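Local coordinates for sugar-binding transcriptional regulator, LacI family (Enterococcus faecalis, PDB 3CS3), which probably binds a sugar effector through this C-terminal domain and, like other LacI-family repressors, regulates transcription by binding DNA, at residues Ser21-Leu34 and Tyr230-Ile244. Residues are numbered along the deposited sequence; the frame is centred on the assembly and turned at random. Where two conformers were deposited one is given.
Sequences SFYGELLEGIKKGL and YSKHRWGMVAAEKII. With SO4 (sulfate ion), chain D.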
loop_
_atom_site.group_PDB
_atom_site.type_symbol
_atom_site.label_atom_id
_atom_site.label_comp_id
_atom_site.label_asym_id
_atom_site.label_seq_id
_atom_site.Cartn_x
_atom_site.Cartn_y
_atom_site.Cartn_z
ATOM N N SER A 21 -0.850 5.248 0.060
ATOM C CA SER A 21 -1.023 6.020 -1.155
ATOM C C SER A 21 0.294 6.692 -1.566
ATOM O O SER A 21 0.447 7.127 -2.711
ATOM C CB SER A 21 -2.139 7.053 -0.962
ATOM O OG SER A 21 -1.632 8.342 -0.654
ATOM N N PHE A 22 1.241 6.781 -0.631
ATOM C CA PHE A 22 2.581 7.282 -0.953
ATOM C C PHE A 22 3.725 6.352 -0.529
ATOM O O PHE A 22 4.876 6.586 -0.919
ATOM C CB PHE A 22 2.794 8.727 -0.456
ATOM C CG PHE A 22 2.825 8.877 1.045
ATOM C CD1 PHE A 22 1.659 9.141 1.754
ATOM C CD2 PHE A 22 4.027 8.795 1.744
ATOM C CE1 PHE A 22 1.686 9.293 3.136
ATOM C CE2 PHE A 22 4.056 8.939 3.124
ATOM C CZ PHE A 22 2.884 9.190 3.821
ATOM N N TYR A 23 3.406 5.315 0.258
ATOM C CA TYR A 23 4.420 4.419 0.840
ATOM C C TYR A 23 5.259 3.697 -0.193
ATOM O O TYR A 23 6.475 3.638 -0.057
ATOM C CB TYR A 23 3.811 3.384 1.792
ATOM C CG TYR A 23 3.468 3.908 3.166
ATOM C CD1 TYR A 23 4.058 5.071 3.665
ATOM C CD2 TYR A 23 2.563 3.229 3.979
ATOM C CE1 TYR A 23 3.739 5.555 4.930
ATOM C CE2 TYR A 23 2.236 3.707 5.245
ATOM C CZ TYR A 23 2.831 4.866 5.714
ATOM O OH TYR A 23 2.511 5.339 6.968
ATOM N N GLY A 24 4.605 3.167 -1.224
ATOM C CA GLY A 24 5.276 2.397 -2.266
ATOM C C GLY A 24 6.437 3.133 -2.909
ATOM O O GLY A 24 7.517 2.570 -3.087
ATOM N N GLU A 25 6.219 4.402 -3.234
ATOM C CA GLU A 25 7.235 5.209 -3.900
ATOM C C GLU A 25 8.230 5.824 -2.907
ATOM O O GLU A 25 9.369 6.131 -3.266
ATOM C CB GLU A 25 6.593 6.256 -4.828
ATOM C CG GLU A 25 5.255 6.831 -4.345
ATOM C CD GLU A 25 4.032 6.028 -4.789
ATOM O OE1 GLU A 25 3.856 5.825 -6.008
ATOM O OE2 GLU A 25 3.234 5.620 -3.914
ATOM N N LEU A 26 7.793 5.987 -1.659
ATOM C CA LEU A 26 8.677 6.376 -0.564
ATOM C C LEU A 26 9.659 5.243 -0.237
ATOM O O LEU A 26 10.870 5.468 -0.160
ATOM C CB LEU A 26 7.860 6.741 0.680
ATOM C CG LEU A 26 8.642 7.105 1.945
ATOM C CD1 LEU A 26 9.268 8.481 1.839
ATOM C CD2 LEU A 26 7.760 7.011 3.166
ATOM N N LEU A 27 9.120 4.035 -0.061
ATOM C CA LEU A 27 9.901 2.818 0.173
ATOM C C LEU A 27 10.897 2.484 -0.941
ATOM O O LEU A 27 11.992 2.002 -0.654
ATOM C CB LEU A 27 8.968 1.627 0.423
ATOM C CG LEU A 27 8.584 1.223 1.857
ATOM C CD1 LEU A 27 8.931 2.268 2.919
ATOM C CD2 LEU A 27 7.106 0.885 1.920
ATOM N N GLU A 28 10.517 2.734 -2.197
ATOM C CA GLU A 28 11.383 2.513 -3.361
ATOM C C GLU A 28 12.573 3.459 -3.349
ATOM O O GLU A 28 13.675 3.106 -3.759
ATOM C CB GLU A 28 10.602 2.719 -4.664
ATOM C CG GLU A 28 9.894 1.481 -5.206
ATOM C CD GLU A 28 9.242 1.719 -6.567
ATOM O OE1 GLU A 28 9.720 2.595 -7.326
ATOM O OE2 GLU A 28 8.250 1.020 -6.879
ATOM N N GLY A 29 12.321 4.685 -2.895
ATOM C CA GLY A 29 13.357 5.697 -2.763
ATOM C C GLY A 29 14.319 5.387 -1.634
ATOM O O GLY A 29 15.531 5.591 -1.777
ATOM N N ILE A 30 13.778 4.909 -0.509
ATOM C CA ILE A 30 14.590 4.429 0.615
ATOM C C ILE A 30 15.487 3.269 0.155
ATOM O O ILE A 30 16.713 3.331 0.322
ATOM C CB ILE A 30 13.725 4.024 1.849
ATOM C CG1 ILE A 30 12.990 5.240 2.429
ATOM C CG2 ILE A 30 14.588 3.430 2.941
ATOM C CD1 ILE A 30 12.062 4.928 3.610
ATOM N N LYS A 31 14.871 2.256 -0.461
ATOM C CA LYS A 31 15.577 1.092 -1.019
ATOM C C LYS A 31 16.748 1.446 -1.931
ATOM O O LYS A 31 17.845 0.917 -1.752
ATOM C CB LYS A 31 14.611 0.199 -1.795
ATOM C CG LYS A 31 14.199 -1.070 -1.079
ATOM C CD LYS A 31 13.154 -1.861 -1.877
ATOM C CE LYS A 31 13.618 -2.203 -3.302
ATOM N NZ LYS A 31 14.638 -3.290 -3.355
ATOM N N LYS A 32 16.498 2.341 -2.888
ATOM C CA LYS A 32 17.501 2.740 -3.873
ATOM C C LYS A 32 18.648 3.508 -3.223
ATOM O O LYS A 32 19.812 3.322 -3.594
ATOM C CB LYS A 32 16.864 3.567 -4.999
ATOM C CG LYS A 32 17.616 3.522 -6.338
ATOM C CD LYS A 32 18.599 4.684 -6.509
ATOM C CE LYS A 32 19.385 4.584 -7.818
ATOM N NZ LYS A 32 20.445 3.534 -7.783
ATOM N N GLY A 33 18.322 4.356 -2.252
ATOM C CA GLY A 33 19.322 5.138 -1.542
ATOM C C GLY A 33 20.192 4.282 -0.642
ATOM O O GLY A 33 21.394 4.523 -0.514
ATOM N N LEU A 34 19.580 3.276 -0.025
ATOM C CA LEU A 34 20.288 2.364 0.868
ATOM C C LEU A 34 21.161 1.352 0.122
ATOM O O LEU A 34 22.241 1.006 0.605
ATOM C CB LEU A 34 19.309 1.639 1.795
ATOM C CG LEU A 34 18.606 2.455 2.887
ATOM C CD1 LEU A 34 17.692 1.552 3.693
ATOM C CD2 LEU A 34 19.615 3.138 3.793
ATOM N N TYR A 230 4.457 16.296 -3.966
ATOM C CA TYR A 230 5.877 16.367 -3.660
ATOM C C TYR A 230 6.518 15.093 -4.218
ATOM O O TYR A 230 5.813 14.129 -4.543
ATOM C CB TYR A 230 6.097 16.504 -2.143
ATOM C CG TYR A 230 5.283 15.538 -1.301
ATOM C CD1 TYR A 230 4.050 15.914 -0.762
ATOM C CD2 TYR A 230 5.749 14.245 -1.041
ATOM C CE1 TYR A 230 3.294 15.017 0.008
ATOM C CE2 TYR A 230 5.009 13.349 -0.274
ATOM C CZ TYR A 230 3.786 13.739 0.248
ATOM O OH TYR A 230 3.071 12.843 1.005
ATOM N N SER A 231 7.839 15.083 -4.348
ATOM C CA SER A 231 8.530 13.873 -4.785
ATOM C C SER A 231 8.668 12.882 -3.629
ATOM O O SER A 231 9.460 13.105 -2.701
ATOM C CB SER A 231 9.903 14.210 -5.363
ATOM O OG SER A 231 10.459 13.077 -6.009
ATOM N N LYS A 232 7.894 11.797 -3.682
ATOM C CA LYS A 232 7.970 10.750 -2.659
ATOM C C LYS A 232 9.258 9.930 -2.763
ATOM O O LYS A 232 9.801 9.504 -1.741
ATOM C CB LYS A 232 6.773 9.810 -2.720
ATOM C CG LYS A 232 5.413 10.459 -2.583
ATOM C CD LYS A 232 4.766 10.583 -3.946
ATOM C CE LYS A 232 3.290 10.302 -3.887
ATOM N NZ LYS A 232 2.658 10.729 -5.160
ATOM N N HIS A 233 9.726 9.716 -3.998
ATOM C CA HIS A 233 10.980 9.014 -4.266
ATOM C C HIS A 233 12.154 9.728 -3.609
ATOM O O HIS A 233 13.014 9.088 -2.998
ATOM C CB HIS A 233 11.241 8.899 -5.776
ATOM C CG HIS A 233 10.434 7.841 -6.468
ATOM N ND1 HIS A 233 10.355 6.542 -6.011
ATOM C CD2 HIS A 233 9.703 7.882 -7.607
ATOM C CE1 HIS A 233 9.593 5.835 -6.827
ATOM N NE2 HIS A 233 9.183 6.626 -7.804
ATOM N N ARG A 234 12.179 11.059 -3.737
ATOM C CA ARG A 234 13.270 11.866 -3.191
ATOM C C ARG A 234 13.205 11.963 -1.673
ATOM O O ARG A 234 14.237 11.991 -1.012
ATOM C CB ARG A 234 13.293 13.258 -3.822
ATOM C CG ARG A 234 13.680 13.246 -5.290
ATOM C CD ARG A 234 13.809 14.653 -5.827
ATOM N NE ARG A 234 13.719 14.695 -7.283
ATOM C CZ ARG A 234 14.110 15.726 -8.025
ATOM N NH1 ARG A 234 14.639 16.803 -7.451
ATOM N NH2 ARG A 234 13.983 15.675 -9.345
ATOM N N TRP A 235 11.988 12.015 -1.131
ATOM C CA TRP A 235 11.775 11.987 0.318
ATOM C C TRP A 235 12.469 10.754 0.904
ATOM O O TRP A 235 13.265 10.868 1.834
ATOM C CB TRP A 235 10.275 11.992 0.618
ATOM C CG TRP A 235 9.879 12.258 2.050
ATOM C CD1 TRP A 235 10.678 12.701 3.072
ATOM C CD2 TRP A 235 8.557 12.141 2.597
ATOM N NE1 TRP A 235 9.934 12.843 4.224
ATOM C CE2 TRP A 235 8.632 12.505 3.959
ATOM C CE3 TRP A 235 7.316 11.750 2.068
ATOM C CZ2 TRP A 235 7.512 12.489 4.805
ATOM C CZ3 TRP A 235 6.207 11.733 2.910
ATOM C CH2 TRP A 235 6.317 12.100 4.265
ATOM N N GLY A 236 12.207 9.593 0.308
ATOM C CA GLY A 236 12.889 8.350 0.653
ATOM C C GLY A 236 14.387 8.301 0.383
ATOM O O GLY A 236 15.141 7.754 1.185
ATOM N N MET A 237 14.810 8.876 -0.740
ATOM C CA MET A 237 16.218 8.919 -1.130
ATOM C C MET A 237 17.044 9.752 -0.150
ATOM O O MET A 237 18.105 9.308 0.302
ATOM C CB MET A 237 16.361 9.489 -2.542
ATOM C CG MET A 237 17.679 9.138 -3.229
ATOM S SD MET A 237 17.567 7.703 -4.324
ATOM C CE MET A 237 17.221 8.515 -5.884
ATOM N N VAL A 238 16.538 10.945 0.174
ATOM C CA VAL A 238 17.168 11.869 1.123
ATOM C C VAL A 238 17.179 11.288 2.540
ATOM O O VAL A 238 18.156 11.461 3.274
ATOM C CB VAL A 238 16.499 13.283 1.084
ATOM C CG1 VAL A 238 16.995 14.174 2.197
ATOM C CG2 VAL A 238 16.759 13.957 -0.242
ATOM N N ALA A 239 16.109 10.589 2.917
ATOM C CA ALA A 239 16.055 9.915 4.229
ATOM C C ALA A 239 17.099 8.808 4.344
ATOM O O ALA A 239 17.757 8.680 5.377
ATOM C CB ALA A 239 14.673 9.363 4.498
ATOM N N ALA A 240 17.251 8.035 3.268
ATOM C CA ALA A 240 18.266 6.979 3.178
ATOM C C ALA A 240 19.702 7.515 3.247
ATOM O O ALA A 240 20.539 6.936 3.928
ATOM C CB ALA A 240 18.064 6.162 1.921
ATOM N N GLU A 241 19.982 8.620 2.558
ATOM C CA GLU A 241 21.327 9.201 2.571
ATOM C C GLU A 241 21.629 9.855 3.918
ATOM O O GLU A 241 22.776 9.881 4.356
ATOM C CB GLU A 241 21.538 10.182 1.394
ATOM C CG GLU A 241 21.518 11.689 1.740
ATOM C CD GLU A 241 21.723 12.607 0.532
ATOM O OE1 GLU A 241 21.496 12.174 -0.622
ATOM O OE2 GLU A 241 22.106 13.776 0.744
ATOM N N LYS A 242 20.585 10.357 4.573
ATOM C CA LYS A 242 20.716 11.004 5.867
ATOM C C LYS A 242 21.025 10.015 6.974
ATOM O O LYS A 242 21.774 10.340 7.879
ATOM C CB LYS A 242 19.438 11.765 6.217
ATOM C CG LYS A 242 19.677 13.087 6.918
ATOM C CD LYS A 242 19.326 14.269 6.027
ATOM C CE LYS A 242 20.297 14.451 4.871
ATOM N NZ LYS A 242 20.405 15.864 4.453
ATOM N N ILE A 243 20.436 8.821 6.906
ATOM C CA ILE A 243 20.663 7.790 7.921
ATOM C C ILE A 243 22.074 7.182 7.804
ATOM O O ILE A 243 22.719 6.914 8.818
ATOM C CB ILE A 243 19.499 6.716 7.969
ATOM C CG1 ILE A 243 19.605 5.828 9.201
ATOM C CG2 ILE A 243 19.430 5.851 6.729
ATOM C CD1 ILE A 243 18.989 6.422 10.399
ATOM N N ILE A 244 22.556 7.011 6.573
ATOM C CA ILE A 244 23.926 6.563 6.336
ATOM C C ILE A 244 24.921 7.584 6.879
ATOM O O ILE A 244 25.736 7.248 7.734
ATOM C CB ILE A 244 24.201 6.277 4.834
ATOM C CG1 ILE A 244 23.312 5.130 4.314
ATOM C CG2 ILE A 244 25.689 5.993 4.583
ATOM C CD1 ILE A 244 23.348 3.843 5.137
HETATM S S SO4 D . 7.250 10.510 -7.183
HETATM O O1 SO4 D . 7.683 10.430 -8.574
HETATM O O2 SO4 D . 8.407 10.817 -6.351
HETATM O O3 SO4 D . 6.248 11.563 -7.044
HETATM O O4 SO4 D . 6.675 9.232 -6.767
#
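Gly29 and Gly236 let the backbones of two helices, 23-34 and 232-244, meet almost directly, with axes only 6.5 Å apart and a crossing angle of -37°. CA-H...O contacts run along the interface: Leu26 CA lies 3.5 Å from Lys232 O, Gly29 CA faces His233 O, and Ile30 CA is 3.4 Å from Gly236 O. One turn further on, Gly33 makes room for Ala240, whose CB rests 3.5 Å from Ile30 O and beside the Leu34 side chain; Leu34 CD2 then reaches Ile243 and Ile244. On the flank turned to the inside of the subdomain, Leu26 CD1 sits over a face of the Trp235 indole, toward its rim. Leu26 CG stands anti to the backbone N (chi1 177°), which carries the branch across to that ring. Phe22 CE2 comes within 3.5 Å of Trp235 CZ3, the planes nearly parallel but slid apart, while Tyr230 OH lies over a face of the Phe22 ring, toward its rim. Both helices pack on the parallel strands of the N-terminal subdomain of the periplasmic-binding-protein fold. Lys232 CB lies alongside Glu25 CG, and its CG and CE pass Phe22 CB before NZ bonds to Asn214 O. At the outer flank, in the conformer given, Glu25 CB makes an off-centre CH-pi contact over one face of the His233 imidazole, and His233 ND1 is 2.9 Å from Glu25 O. A sulfate ion, probably from the crystallisation liquor, accepts a nearly straight hydrogen bond from His233 N to its O2 (2.9 Å, 172°). Further out, Trp235 NE1 bonds to Val98 O and Tyr230 OH to Asp213 OD1.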